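Local atomic coordinates of 2-hydroxyisobutyryl-CoA synthetase (Aquincola tertiaricarbonis, PDB entry 6HDY), a protein that belongs to the ANL superfamily of AMP-binding enzymes, pairing a large N-terminal domain with a small C-terminal one that is mobile in relatives. Residues E399-I404 and N458-T463; M410-L415 and A479-L484; L414-P419 and K451-A456. All coordinates share one frame; numbering follows the deposited sequence.

All three contacts lie in the small C-terminal part of the chain and meet on one mixed sheet. Strand 399-403 comes first and runs antiparallel to strand 413-419, which interactions 2 and 3 share. After helix 428-446 the chain returns as strand 450-454, and interaction 3 closes this crossover by pairing 414-419 with 451-456. The loop 458-463 then reaches back to 399-404 in interaction 1, a larger loop that encloses interaction 3 whole. Last, helix 474-486 lies against 410-415 in interaction 2, whose segments alternate with those of interaction 1. Glu-418 joins interactions 1 and 3, and Lys-451 links 3 to 2.

Interaction 1. Residues E399-I404 and N458-T463; sequences EHRIVI and NSIART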
ATOM      1  N   GLU A 399      15.252 -22.381  -5.481  1.00 42.94           N
ATOM      2  CA  GLU A 399      15.927 -21.628  -4.427  1.00 40.44           C
ATOM      3  C   GLU A 399      17.287 -22.168  -4.105  1.00 43.57           C
ATOM      4  O   GLU A 399      17.576 -23.357  -4.341  1.00 42.28           O
ATOM      5  CB  GLU A 399      15.086 -21.470  -3.139  1.00 41.65           C
ATOM      6  CG  GLU A 399      14.236 -20.193  -3.097  1.00 44.26           C
ATOM      7  CD  GLU A 399      14.941 -18.867  -3.320  1.00 51.93           C
ATOM      8  OE1 GLU A 399      16.168 -18.778  -3.081  1.00 41.79           O
ATOM      9  OE2 GLU A 399      14.254 -17.906  -3.727  1.00 47.49           O
ATOM     10  N   HIS A 400      18.139 -21.261  -3.595  1.00 39.27           N
ATOM     11  CA  HIS A 400      19.514 -21.529  -3.168  1.00 39.15           C
ATOM     12  C   HIS A 400      19.982 -20.396  -2.262  1.00 42.33           C
ATOM     13  O   HIS A 400      19.339 -19.337  -2.207  1.00 42.69           O
ATOM     14  CB  HIS A 400      20.463 -21.688  -4.378  1.00 40.43           C
ATOM     15  CG  HIS A 400      20.748 -20.411  -5.112  1.00 44.23           C
ATOM     16  ND1 HIS A 400      19.901 -19.941  -6.100  1.00 46.39           N
ATOM     17  CD2 HIS A 400      21.790 -19.551  -4.986  1.00 46.22           C
ATOM     18  CE1 HIS A 400      20.453 -18.823  -6.546  1.00 46.00           C
ATOM     19  NE2 HIS A 400      21.583 -18.543  -5.902  1.00 46.26           N
ATOM     20  N   ARG A 401      21.089 -20.630  -1.553  1.00 37.18           N
ATOM     21  CA  ARG A 401      21.784 -19.655  -0.723  1.00 36.67           C
ATOM     22  C   ARG A 401      23.264 -19.775  -1.066  1.00 42.22           C
ATOM     23  O   ARG A 401      23.754 -20.867  -1.390  1.00 42.30           O
ATOM     24  CB  ARG A 401      21.595 -19.906   0.786  1.00 35.26           C
ATOM     25  CG  ARG A 401      20.196 -19.650   1.375  1.00 36.84           C
ATOM     26  CD  ARG A 401      19.817 -18.182   1.571  1.00 40.44           C
ATOM     27  NE  ARG A 401      18.967 -17.786   0.466  1.00 49.20           N
ATOM     28  CZ  ARG A 401      17.679 -17.491   0.558  1.00 54.45           C
ATOM     29  NH1 ARG A 401      17.094 -17.388   1.744  1.00 43.85           N
ATOM     30  NH2 ARG A 401      16.975 -17.268  -0.529  1.00 38.24           N
ATOM     31  N   ILE A 402      23.966 -18.643  -1.028  1.00 38.98           N
ATOM     32  CA  ILE A 402      25.413 -18.566  -1.213  1.00 39.90           C
ATOM     33  C   ILE A 402      25.945 -18.240   0.188  1.00 44.07           C
ATOM     34  O   ILE A 402      25.445 -17.304   0.817  1.00 44.21           O
ATOM     35  CB  ILE A 402      25.827 -17.509  -2.267  1.00 43.28           C
ATOM     36  CG1 ILE A 402      25.034 -17.667  -3.580  1.00 43.11           C
ATOM     37  CG2 ILE A 402      27.329 -17.530  -2.508  1.00 44.50           C
ATOM     38  CD1 ILE A 402      24.926 -16.378  -4.383  1.00 50.68           C
ATOM     39  N   VAL A 403      26.848 -19.088   0.726  1.00 41.13           N
ATOM     40  CA  VAL A 403      27.422 -18.910   2.063  1.00 41.96           C
ATOM     41  C   VAL A 403      28.886 -18.470   1.911  1.00 47.89           C
ATOM     42  O   VAL A 403      29.708 -19.197   1.342  1.00 46.47           O
ATOM     43  CB  VAL A 403      27.212 -20.118   3.028  1.00 45.82           C
ATOM     44  CG1 VAL A 403      27.876 -19.874   4.373  1.00 47.60           C
ATOM     45  CG2 VAL A 403      25.724 -20.417   3.226  1.00 44.30           C
ATOM     46  N   ILE A 404      29.175 -17.231   2.344  1.00 46.64           N
ATOM     47  CA  ILE A 404      30.503 -16.619   2.201  1.00 48.76           C
ATOM     48  C   ILE A 404      31.051 -16.043   3.500  1.00 53.71           C
ATOM     49  O   ILE A 404      30.366 -15.986   4.524  1.00 51.98           O
ATOM     50  CB  ILE A 404      30.536 -15.525   1.064  1.00 51.80           C
ATOM     51  CG1 ILE A 404      29.843 -14.194   1.513  1.00 51.96           C
ATOM     52  CG2 ILE A 404      30.003 -16.041  -0.292  1.00 49.29           C
ATOM     53  CD1 ILE A 404      30.187 -12.927   0.681  1.00 55.35           C
ATOM     54  N   ASN A 458      11.405 -26.825  -1.129  1.00 44.12           N
ATOM     55  CA  ASN A 458      10.571 -25.768  -0.524  1.00 44.26           C
ATOM     56  C   ASN A 458      10.940 -25.420   0.949  1.00 49.29           C
ATOM     57  O   ASN A 458      10.121 -24.834   1.664  1.00 50.49           O
ATOM     58  CB  ASN A 458       9.061 -26.088  -0.668  1.00 48.35           C
ATOM     59  CG  ASN A 458       8.681 -26.600  -2.045  1.00 71.34           C
ATOM     60  OD1 ASN A 458       8.980 -25.974  -3.071  1.00 71.30           O
ATOM     61  ND2 ASN A 458       8.066 -27.779  -2.104  1.00 60.77           N
ATOM     62  N   SER A 459      12.177 -25.743   1.382  1.00 44.60           N
ATOM     63  CA  SER A 459      12.644 -25.439   2.732  1.00 43.76           C
ATOM     64  C   SER A 459      13.155 -23.985   2.831  1.00 47.85           C
ATOM     65  O   SER A 459      12.994 -23.355   3.878  1.00 48.49           O
ATOM     66  CB  SER A 459      13.735 -26.414   3.161  1.00 43.76           C
ATOM     67  OG  SER A 459      14.866 -26.358   2.309  1.00 43.15           O
ATOM     68  N   ILE A 460      13.808 -23.477   1.762  1.00 42.52           N
ATOM     69  CA  ILE A 460      14.349 -22.114   1.720  1.00 40.38           C
ATOM     70  C   ILE A 460      13.189 -21.101   1.598  1.00 45.91           C
ATOM     71  O   ILE A 460      12.306 -21.267   0.749  1.00 45.56           O
ATOM     72  CB  ILE A 460      15.447 -21.911   0.619  1.00 40.63           C
ATOM     73  CG1 ILE A 460      16.673 -22.839   0.840  1.00 39.18           C
ATOM     74  CG2 ILE A 460      15.889 -20.424   0.533  1.00 38.84           C
ATOM     75  CD1 ILE A 460      17.696 -22.953  -0.391  1.00 33.61           C
ATOM     76  N   ALA A 461      13.192 -20.066   2.464  1.00 43.94           N
ATOM     77  CA  ALA A 461      12.174 -19.020   2.447  1.00 44.75           C
ATOM     78  C   ALA A 461      12.151 -18.279   1.108  1.00 47.70           C
ATOM     79  O   ALA A 461      13.197 -17.865   0.583  1.00 44.48           O
ATOM     80  CB  ALA A 461      12.410 -18.033   3.584  1.00 46.07           C
ATOM     81  N   ARG A 462      10.945 -18.183   0.535  1.00 46.88           N
ATOM     82  CA  ARG A 462      10.667 -17.422  -0.684  1.00 46.43           C
ATOM     83  C   ARG A 462      10.329 -15.980  -0.205  1.00 50.89           C
ATOM     84  O   ARG A 462      10.171 -15.754   1.006  1.00 51.73           O
ATOM     85  CB  ARG A 462       9.463 -18.028  -1.465  1.00 48.90           C
ATOM     86  CG  ARG A 462       9.506 -19.545  -1.803  1.00 59.51           C
ATOM     87  CD  ARG A 462      10.823 -20.024  -2.359  1.00 56.09           C
ATOM     88  NE  ARG A 462      10.720 -21.212  -3.207  1.00 52.91           N
ATOM     89  CZ  ARG A 462      11.295 -22.387  -2.950  1.00 58.55           C
ATOM     90  NH1 ARG A 462      11.975 -22.573  -1.821  1.00 42.61           N
ATOM     91  NH2 ARG A 462      11.188 -23.387  -3.812  1.00 46.01           N
ATOM     92  N   THR A 463      10.229 -15.015  -1.137  1.00 45.85           N
ATOM     93  CA  THR A 463       9.900 -13.611  -0.829  1.00 44.74           C
ATOM     94  C   THR A 463       9.018 -12.956  -1.899  1.00 44.57           C
ATOM     95  O   THR A 463       9.102 -13.319  -3.080  1.00 42.11           O
ATOM     96  CB  THR A 463      11.177 -12.748  -0.552  1.00 48.22           C
ATOM     97  OG1 THR A 463      10.778 -11.413  -0.188  1.00 46.05           O
ATOM     98  CG2 THR A 463      12.136 -12.681  -1.748  1.00 44.93           C
TER
HETATM   99  O   HOH W   1      14.556 -16.317  -1.333  1.00 41.14           O
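Ile-460 brings the loop 458-463 against the start of strand 399-403, an inner strand of the mixed sheet in the C-terminal domain of this AMP-binding enzyme. Its CB lies 3.8 Å from CB of Glu-399, while CD1 lies 3.6 Å from His-400 CA. With chi1 (to CG1) at -61°, CG2 lies anti to the backbone N and rests over one face of the Arg-401 guanidinium, 3.4 Å from CZ. That guanidinium is turned back along its own strand by bends at chi2 and chi3, where NH2 forms a salt bridge with Glu-399 OE1. At Ala-461 the link to the strand is made by water: one molecule donates to the carbonyl O and accepts from Arg-401 NH2 at 2.7 Å, with a weak bond to Glu-399 OE2. The same OE2 pairs with Arg-469. Arg-462 then runs alongside Glu-399 but heads the other way, and its guanidinium takes the glutamate's CB and CG over one face. Salt bridges to Glu-418 and Glu-230 hold this arginine further, and its NH1 donates in the guanidinium plane to Ile-460 O at 2.9 Å.

Interaction 2. Residues M410-L415 and A479-L484; sequences MDELLL and ALNQQL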
ATOM      1  N   MET A 410      38.491 -16.804   0.482  1.00 65.16           N
ATOM      2  CA  MET A 410      37.775 -18.040   0.179  1.00 61.12           C
ATOM      3  C   MET A 410      38.413 -18.824  -0.950  1.00 67.23           C
ATOM      4  O   MET A 410      38.690 -18.265  -2.018  1.00 67.15           O
ATOM      5  CB  MET A 410      36.309 -17.769  -0.141  1.00 59.14           C
ATOM      6  CG  MET A 410      35.507 -17.331   1.050  1.00 59.84           C
ATOM      7  SD  MET A 410      33.835 -16.888   0.563  1.00 58.09           S
ATOM      8  CE  MET A 410      34.140 -15.403  -0.376  1.00 55.77           C
ATOM      9  N   ASP A 411      38.631 -20.134  -0.708  1.00 65.55           N
ATOM     10  CA  ASP A 411      39.218 -21.055  -1.681  1.00 67.47           C
ATOM     11  C   ASP A 411      38.139 -21.688  -2.570  1.00 68.95           C
ATOM     12  O   ASP A 411      38.388 -21.961  -3.754  1.00 70.00           O
ATOM     13  CB  ASP A 411      40.041 -22.134  -0.965  1.00 71.65           C
ATOM     14  CG  ASP A 411      41.325 -21.615  -0.331  1.00 91.46           C
ATOM     15  OD1 ASP A 411      42.054 -20.846  -1.003  1.00 96.19           O
ATOM     16  OD2 ASP A 411      41.626 -22.014   0.819  1.00 97.32           O
ATOM     17  N   GLU A 412      36.938 -21.916  -1.993  1.00 61.17           N
ATOM     18  CA  GLU A 412      35.810 -22.536  -2.693  1.00 57.96           C
ATOM     19  C   GLU A 412      34.505 -21.784  -2.437  1.00 56.39           C
ATOM     20  O   GLU A 412      34.379 -21.039  -1.463  1.00 55.22           O
ATOM     21  CB  GLU A 412      35.625 -24.030  -2.298  1.00 59.13           C
ATOM     22  CG  GLU A 412      36.891 -24.815  -1.949  1.00 75.42           C
ATOM     23  CD  GLU A 412      36.938 -25.316  -0.516  1.00 94.09           C
ATOM     24  OE1 GLU A 412      37.006 -24.481   0.416  1.00 65.33           O
ATOM     25  OE2 GLU A 412      36.885 -26.554  -0.329  1.00 96.17           O
ATOM     26  N   LEU A 413      33.519 -22.035  -3.301  1.00 50.33           N
ATOM     27  CA  LEU A 413      32.183 -21.488  -3.228  1.00 46.65           C
ATOM     28  C   LEU A 413      31.260 -22.483  -2.512  1.00 50.74           C
ATOM     29  O   LEU A 413      31.132 -23.611  -2.963  1.00 51.46           O
ATOM     30  CB  LEU A 413      31.674 -21.190  -4.649  1.00 45.54           C
ATOM     31  CG  LEU A 413      30.210 -20.703  -4.782  1.00 45.98           C
ATOM     32  CD1 LEU A 413      29.978 -19.392  -4.035  1.00 43.30           C
ATOM     33  CD2 LEU A 413      29.825 -20.551  -6.233  1.00 47.03           C
ATOM     34  N   LEU A 414      30.626 -22.063  -1.397  1.00 45.74           N
ATOM     35  CA  LEU A 414      29.697 -22.911  -0.649  1.00 43.40           C
ATOM     36  C   LEU A 414      28.264 -22.557  -1.066  1.00 44.74           C
ATOM     37  O   LEU A 414      27.849 -21.392  -0.948  1.00 42.19           O
ATOM     38  CB  LEU A 414      29.869 -22.789   0.890  1.00 43.45           C
ATOM     39  CG  LEU A 414      31.252 -23.073   1.514  1.00 50.74           C
ATOM     40  CD1 LEU A 414      31.188 -22.960   3.019  1.00 51.30           C
ATOM     41  CD2 LEU A 414      31.786 -24.457   1.135  1.00 53.82           C
ATOM     42  N   LEU A 415      27.519 -23.561  -1.571  1.00 40.58           N
ATOM     43  CA  LEU A 415      26.132 -23.380  -2.014  1.00 38.63           C
ATOM     44  C   LEU A 415      25.194 -24.353  -1.320  1.00 41.62           C
ATOM     45  O   LEU A 415      25.562 -25.506  -1.106  1.00 42.21           O
ATOM     46  CB  LEU A 415      26.005 -23.534  -3.545  1.00 38.54           C
ATOM     47  CG  LEU A 415      26.818 -22.588  -4.462  1.00 42.93           C
ATOM     48  CD1 LEU A 415      26.635 -22.975  -5.936  1.00 41.98           C
ATOM     49  CD2 LEU A 415      26.398 -21.097  -4.268  1.00 43.62           C
ATOM     50  N   ALA A 479      31.174 -23.411   9.760  1.00 55.40           N
ATOM     51  CA  ALA A 479      30.311 -24.536  10.136  1.00 55.83           C
ATOM     52  C   ALA A 479      29.916 -25.371   8.925  1.00 56.21           C
ATOM     53  O   ALA A 479      29.968 -26.598   8.998  1.00 56.95           O
ATOM     54  CB  ALA A 479      29.066 -24.038  10.850  1.00 56.90           C
ATOM     55  N   LEU A 480      29.568 -24.707   7.804  1.00 50.46           N
ATOM     56  CA  LEU A 480      29.170 -25.366   6.564  1.00 47.93           C
ATOM     57  C   LEU A 480      30.346 -26.096   5.900  1.00 53.72           C
ATOM     58  O   LEU A 480      30.194 -27.270   5.557  1.00 52.85           O
ATOM     59  CB  LEU A 480      28.452 -24.409   5.600  1.00 44.63           C
ATOM     60  CG  LEU A 480      27.901 -25.008   4.280  1.00 46.57           C
ATOM     61  CD1 LEU A 480      26.974 -26.219   4.526  1.00 46.58           C
ATOM     62  CD2 LEU A 480      27.187 -23.964   3.482  1.00 45.03           C
ATOM     63  N   ASN A 481      31.508 -25.419   5.751  1.00 51.90           N
ATOM     64  CA  ASN A 481      32.716 -25.998   5.156  1.00 53.34           C
ATOM     65  C   ASN A 481      33.149 -27.267   5.905  1.00 58.75           C
ATOM     66  O   ASN A 481      33.328 -28.310   5.278  1.00 57.96           O
ATOM     67  CB  ASN A 481      33.855 -24.970   5.085  1.00 57.77           C
ATOM     68  CG  ASN A 481      34.748 -25.140   3.873  1.00 85.70           C
ATOM     69  OD1 ASN A 481      34.490 -25.952   2.968  1.00 79.85           O
ATOM     70  ND2 ASN A 481      35.813 -24.362   3.818  1.00 79.19           N
ATOM     71  N   GLN A 482      33.249 -27.177   7.255  1.00 57.06           N
ATOM     72  CA  GLN A 482      33.577 -28.256   8.182  1.00 58.60           C
ATOM     73  C   GLN A 482      32.564 -29.422   8.075  1.00 63.66           C
ATOM     74  O   GLN A 482      32.978 -30.582   8.127  1.00 65.68           O
ATOM     75  CB  GLN A 482      33.597 -27.710   9.612  1.00 61.97           C
ATOM     76  CG  GLN A 482      34.848 -26.898   9.980  1.00 77.24           C
ATOM     77  CD  GLN A 482      34.624 -25.930  11.124  1.00 82.36           C
ATOM     78  OE1 GLN A 482      33.745 -26.112  11.965  1.00 68.59           O
ATOM     79  NE2 GLN A 482      35.429 -24.878  11.189  1.00 79.79           N
ATOM     80  N   GLN A 483      31.247 -29.115   7.937  1.00 57.94           N
ATOM     81  CA  GLN A 483      30.186 -30.116   7.789  1.00 57.75           C
ATOM     82  C   GLN A 483      30.328 -30.825   6.419  1.00 61.38           C
ATOM     83  O   GLN A 483      30.176 -32.046   6.351  1.00 60.61           O
ATOM     84  CB  GLN A 483      28.792 -29.456   7.911  1.00 57.15           C
ATOM     85  CG  GLN A 483      27.613 -30.445   7.839  1.00 73.05           C
ATOM     86  CD  GLN A 483      26.304 -29.833   7.375  1.00 96.99           C
ATOM     87  OE1 GLN A 483      26.251 -28.740   6.790  1.00 92.38           O
ATOM     88  NE2 GLN A 483      25.212 -30.556   7.586  1.00 89.86           N
ATOM     89  N   LEU A 484      30.619 -30.040   5.346  1.00 58.20           N
ATOM     90  CA  LEU A 484      30.828 -30.487   3.965  1.00 57.87           C
ATOM     91  C   LEU A 484      32.137 -31.249   3.796  1.00 64.92           C
ATOM     92  O   LEU A 484      32.267 -32.014   2.844  1.00 65.82           O
ATOM     93  CB  LEU A 484      30.790 -29.308   2.981  1.00 56.12           C
ATOM     94  CG  LEU A 484      29.413 -28.820   2.517  1.00 58.54           C
ATOM     95  CD1 LEU A 484      29.519 -27.449   1.886  1.00 57.02           C
ATOM     96  CD2 LEU A 484      28.779 -29.788   1.516  1.00 60.24           C
TER
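Leu-414 and Asn-481 have the nearest CA atoms of the two segments, 7.2 Å apart, where strand 413-415 and helix 479-484 cross almost at right angles (85°) with their axes 9.7 Å apart. No hydrogen bond joins the two segments; the contact rests on Leu-414, whose CB points toward the helix. Its two methyls divide the helix surface between them. CD1 of Leu-414 sits against the turn around Leu-480 and Asn-481, 3.7 Å from Asn-481 N and close to CB of both residues. CD2 meets CD1 of Leu-484 at 3.8 Å, one turn on from Leu-480, the two leucine side chains overlapping head to tail. Leu-480 completes the apolar patch by placing CD2 3.9 Å from Leu-414 CB. Along the border of this patch the Asn-481 side chain crosses that of Leu-414, with OD1 3.6 Å from Leu-414 CD2. This oxygen accepts a hydrogen bond from Lys-451 NZ on the adjoining strand. The Glu-412 side chain crosses that of Asn-481 at about a right angle, the carboxylate and amide planes 57° apart, with Glu-412 OE1 3.6 Å from Asn-481 ND2; Glu-412 OE2 has a long, weak ion pair with Lys-451. The arrangement is that of a helix laid across a sheet in an alpha/beta domain: here helix 474-486 covers the face bearing Leu-414 in the C-terminal domain.

Interaction 3. Residues L414-P419 and K451-A456; sequences LLRVEP and KVELVA
Strands 414-419 and 451-454 run parallel, the axes of these segments 4.7 Å apart at closest and twisted by 37°, in register from Leu-414 beside Lys-451 to Val-417 beside Leu-454. Leu-415 N donates to Lys-451 O and its O accepts from Glu-453 N, both at 2.8 Å; Val-417 repeats the pattern with Glu-453 O and Val-455 N. The last of these bonds is longer, its donor well above the carbonyl plane. Arg-416 and Glu-453 project side by side from one face of the sheet. With the arginine bent at chi3 (89°), Arg-416 NE makes a salt-bridge hydrogen bond of 2.7 Å to the syn side of Glu-453 OE2, which lies close to the guanidinium plane although the donor is 27° out of the carboxylate plane. NH2 adds a weak bond to the same oxygen. Val-455 CG1 covers one face of this guanidinium, 3.6 Å from CZ. The pairing closes a beta-alpha-beta crossover through helix 428-446, which packs on the opposite face, against Val-452 and Leu-454. On that face Val-417 CG2 meets Val-452 CG1 at 3.8 Å, and Pro-419 CD lies 4.3 Å from Leu-454 CD2. Glu-418 CG rests on Val-455 CG2, while Glu-418 OE2 accepts a hydrogen bond from Ile-460 N.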
ATOM      1  N   LEU A 414      30.626 -22.063  -1.397  1.00 45.74           N
ATOM      2  CA  LEU A 414      29.697 -22.911  -0.649  1.00 43.40           C
ATOM      3  C   LEU A 414      28.264 -22.557  -1.066  1.00 44.74           C
ATOM      4  O   LEU A 414      27.849 -21.392  -0.948  1.00 42.19           O
ATOM      5  CB  LEU A 414      29.869 -22.789   0.890  1.00 43.45           C
ATOM      6  CG  LEU A 414      31.252 -23.073   1.514  1.00 50.74           C
ATOM      7  CD1 LEU A 414      31.188 -22.960   3.019  1.00 51.30           C
ATOM      8  CD2 LEU A 414      31.786 -24.457   1.135  1.00 53.82           C
ATOM      9  N   LEU A 415      27.519 -23.561  -1.571  1.00 40.58           N
ATOM     10  CA  LEU A 415      26.132 -23.380  -2.014  1.00 38.63           C
ATOM     11  C   LEU A 415      25.194 -24.353  -1.320  1.00 41.62           C
ATOM     12  O   LEU A 415      25.562 -25.506  -1.106  1.00 42.21           O
ATOM     13  CB  LEU A 415      26.005 -23.534  -3.545  1.00 38.54           C
ATOM     14  CG  LEU A 415      26.818 -22.588  -4.462  1.00 42.93           C
ATOM     15  CD1 LEU A 415      26.635 -22.975  -5.936  1.00 41.98           C
ATOM     16  CD2 LEU A 415      26.398 -21.097  -4.268  1.00 43.62           C
ATOM     17  N   ARG A 416      24.005 -23.870  -0.922  1.00 36.95           N
ATOM     18  CA  ARG A 416      22.919 -24.658  -0.336  1.00 36.57           C
ATOM     19  C   ARG A 416      21.874 -24.596  -1.437  1.00 41.19           C
ATOM     20  O   ARG A 416      21.350 -23.515  -1.714  1.00 40.45           O
ATOM     21  CB  ARG A 416      22.375 -24.061   0.984  1.00 37.76           C
ATOM     22  CG  ARG A 416      23.403 -23.992   2.136  1.00 50.37           C
ATOM     23  CD  ARG A 416      22.704 -23.782   3.475  1.00 57.28           C
ATOM     24  NE  ARG A 416      22.362 -25.073   4.075  1.00 67.10           N
ATOM     25  CZ  ARG A 416      21.433 -25.281   5.007  1.00 83.66           C
ATOM     26  NH1 ARG A 416      20.706 -24.269   5.471  1.00 63.99           N
ATOM     27  NH2 ARG A 416      21.212 -26.508   5.470  1.00 72.53           N
ATOM     28  N   VAL A 417      21.663 -25.718  -2.153  1.00 37.68           N
ATOM     29  CA  VAL A 417      20.767 -25.746  -3.310  1.00 37.53           C
ATOM     30  C   VAL A 417      19.568 -26.688  -3.119  1.00 42.57           C
ATOM     31  O   VAL A 417      19.717 -27.829  -2.667  1.00 41.66           O
ATOM     32  CB  VAL A 417      21.559 -26.067  -4.616  1.00 41.24           C
ATOM     33  CG1 VAL A 417      20.648 -26.125  -5.836  1.00 41.51           C
ATOM     34  CG2 VAL A 417      22.692 -25.068  -4.846  1.00 40.33           C
ATOM     35  N   GLU A 418      18.383 -26.198  -3.478  1.00 39.09           N
ATOM     36  CA  GLU A 418      17.174 -27.001  -3.453  1.00 39.80           C
ATOM     37  C   GLU A 418      17.060 -27.811  -4.754  1.00 44.43           C
ATOM     38  O   GLU A 418      17.157 -27.226  -5.837  1.00 44.71           O
ATOM     39  CB  GLU A 418      15.922 -26.105  -3.346  1.00 40.82           C
ATOM     40  CG  GLU A 418      15.270 -26.075  -1.977  1.00 44.83           C
ATOM     41  CD  GLU A 418      13.997 -25.258  -1.906  1.00 51.85           C
ATOM     42  OE1 GLU A 418      13.166 -25.366  -2.838  1.00 50.08           O
ATOM     43  OE2 GLU A 418      13.792 -24.572  -0.878  1.00 45.26           O
ATOM     44  N   PRO A 419      16.823 -29.141  -4.681  1.00 40.44           N
ATOM     45  CA  PRO A 419      16.478 -29.895  -5.905  1.00 41.53           C
ATOM     46  C   PRO A 419      14.950 -29.767  -6.124  1.00 45.93           C
ATOM     47  O   PRO A 419      14.227 -29.358  -5.207  1.00 43.88           O
ATOM     48  CB  PRO A 419      16.804 -31.331  -5.516  1.00 44.35           C
ATOM     49  CG  PRO A 419      16.482 -31.377  -4.032  1.00 48.71           C
ATOM     50  CD  PRO A 419      16.704 -29.990  -3.471  1.00 42.09           C
ATOM     51  N   LYS A 451      31.286 -26.245  -3.723  1.00 52.98           N
ATOM     52  CA  LYS A 451      30.750 -27.269  -2.831  1.00 51.34           C
ATOM     53  C   LYS A 451      29.224 -27.036  -2.723  1.00 51.84           C
ATOM     54  O   LYS A 451      28.794 -25.926  -2.392  1.00 50.85           O
ATOM     55  CB  LYS A 451      31.395 -27.183  -1.448  1.00 53.84           C
ATOM     56  CG  LYS A 451      32.714 -27.926  -1.330  1.00 67.90           C
ATOM     57  CD  LYS A 451      33.266 -27.848   0.092  1.00 76.45           C
ATOM     58  CE  LYS A 451      34.405 -28.820   0.316  1.00 87.90           C
ATOM     59  NZ  LYS A 451      35.006 -28.655   1.661  1.00 90.77           N
ATOM     60  N   VAL A 452      28.416 -28.069  -3.034  1.00 46.30           N
ATOM     61  CA  VAL A 452      26.956 -28.011  -2.977  1.00 43.88           C
ATOM     62  C   VAL A 452      26.412 -28.903  -1.859  1.00 49.01           C
ATOM     63  O   VAL A 452      26.730 -30.082  -1.797  1.00 49.61           O
ATOM     64  CB  VAL A 452      26.283 -28.349  -4.340  1.00 47.59           C
ATOM     65  CG1 VAL A 452      24.752 -28.263  -4.253  1.00 46.10           C
ATOM     66  CG2 VAL A 452      26.800 -27.458  -5.467  1.00 47.69           C
ATOM     67  N   GLU A 453      25.575 -28.339  -0.999  1.00 45.94           N
ATOM     68  CA  GLU A 453      24.841 -29.089   0.012  1.00 46.61           C
ATOM     69  C   GLU A 453      23.371 -29.012  -0.449  1.00 49.13           C
ATOM     70  O   GLU A 453      22.891 -27.909  -0.732  1.00 46.84           O
ATOM     71  CB  GLU A 453      24.980 -28.453   1.413  1.00 48.19           C
ATOM     72  CG  GLU A 453      24.301 -29.281   2.502  1.00 60.75           C
ATOM     73  CD  GLU A 453      23.814 -28.563   3.749  1.00 79.93           C
ATOM     74  OE1 GLU A 453      23.413 -29.259   4.711  1.00 89.30           O
ATOM     75  OE2 GLU A 453      23.804 -27.313   3.762  1.00 59.30           O
ATOM     76  N   LEU A 454      22.679 -30.161  -0.571  1.00 45.91           N
ATOM     77  CA  LEU A 454      21.265 -30.120  -0.943  1.00 45.50           C
ATOM     78  C   LEU A 454      20.432 -29.933   0.305  1.00 49.44           C
ATOM     79  O   LEU A 454      20.742 -30.510   1.359  1.00 51.22           O
ATOM     80  CB  LEU A 454      20.773 -31.405  -1.647  1.00 47.29           C
ATOM     81  CG  LEU A 454      21.269 -31.725  -3.058  1.00 51.81           C
ATOM     82  CD1 LEU A 454      20.692 -33.041  -3.527  1.00 53.09           C
ATOM     83  CD2 LEU A 454      20.932 -30.614  -4.046  1.00 51.51           C
ATOM     84  N   VAL A 455      19.359 -29.140   0.179  1.00 42.79           N
ATOM     85  CA  VAL A 455      18.375 -28.939   1.236  1.00 41.80           C
ATOM     86  C   VAL A 455      17.034 -29.505   0.720  1.00 45.33           C
ATOM     87  O   VAL A 455      16.881 -29.726  -0.484  1.00 43.06           O
ATOM     88  CB  VAL A 455      18.253 -27.477   1.753  1.00 44.37           C
ATOM     89  CG1 VAL A 455      19.523 -27.029   2.476  1.00 43.77           C
ATOM     90  CG2 VAL A 455      17.853 -26.498   0.644  1.00 42.27           C
ATOM     91  N   ALA A 456      16.083 -29.742   1.636  1.00 43.71           N
ATOM     92  CA  ALA A 456      14.774 -30.289   1.328  1.00 45.38           C
ATOM     93  C   ALA A 456      14.010 -29.377   0.363  1.00 50.27           C
ATOM     94  O   ALA A 456      14.100 -28.163   0.492  1.00 49.15           O
ATOM     95  CB  ALA A 456      13.972 -30.462   2.617  1.00 47.95           C
TER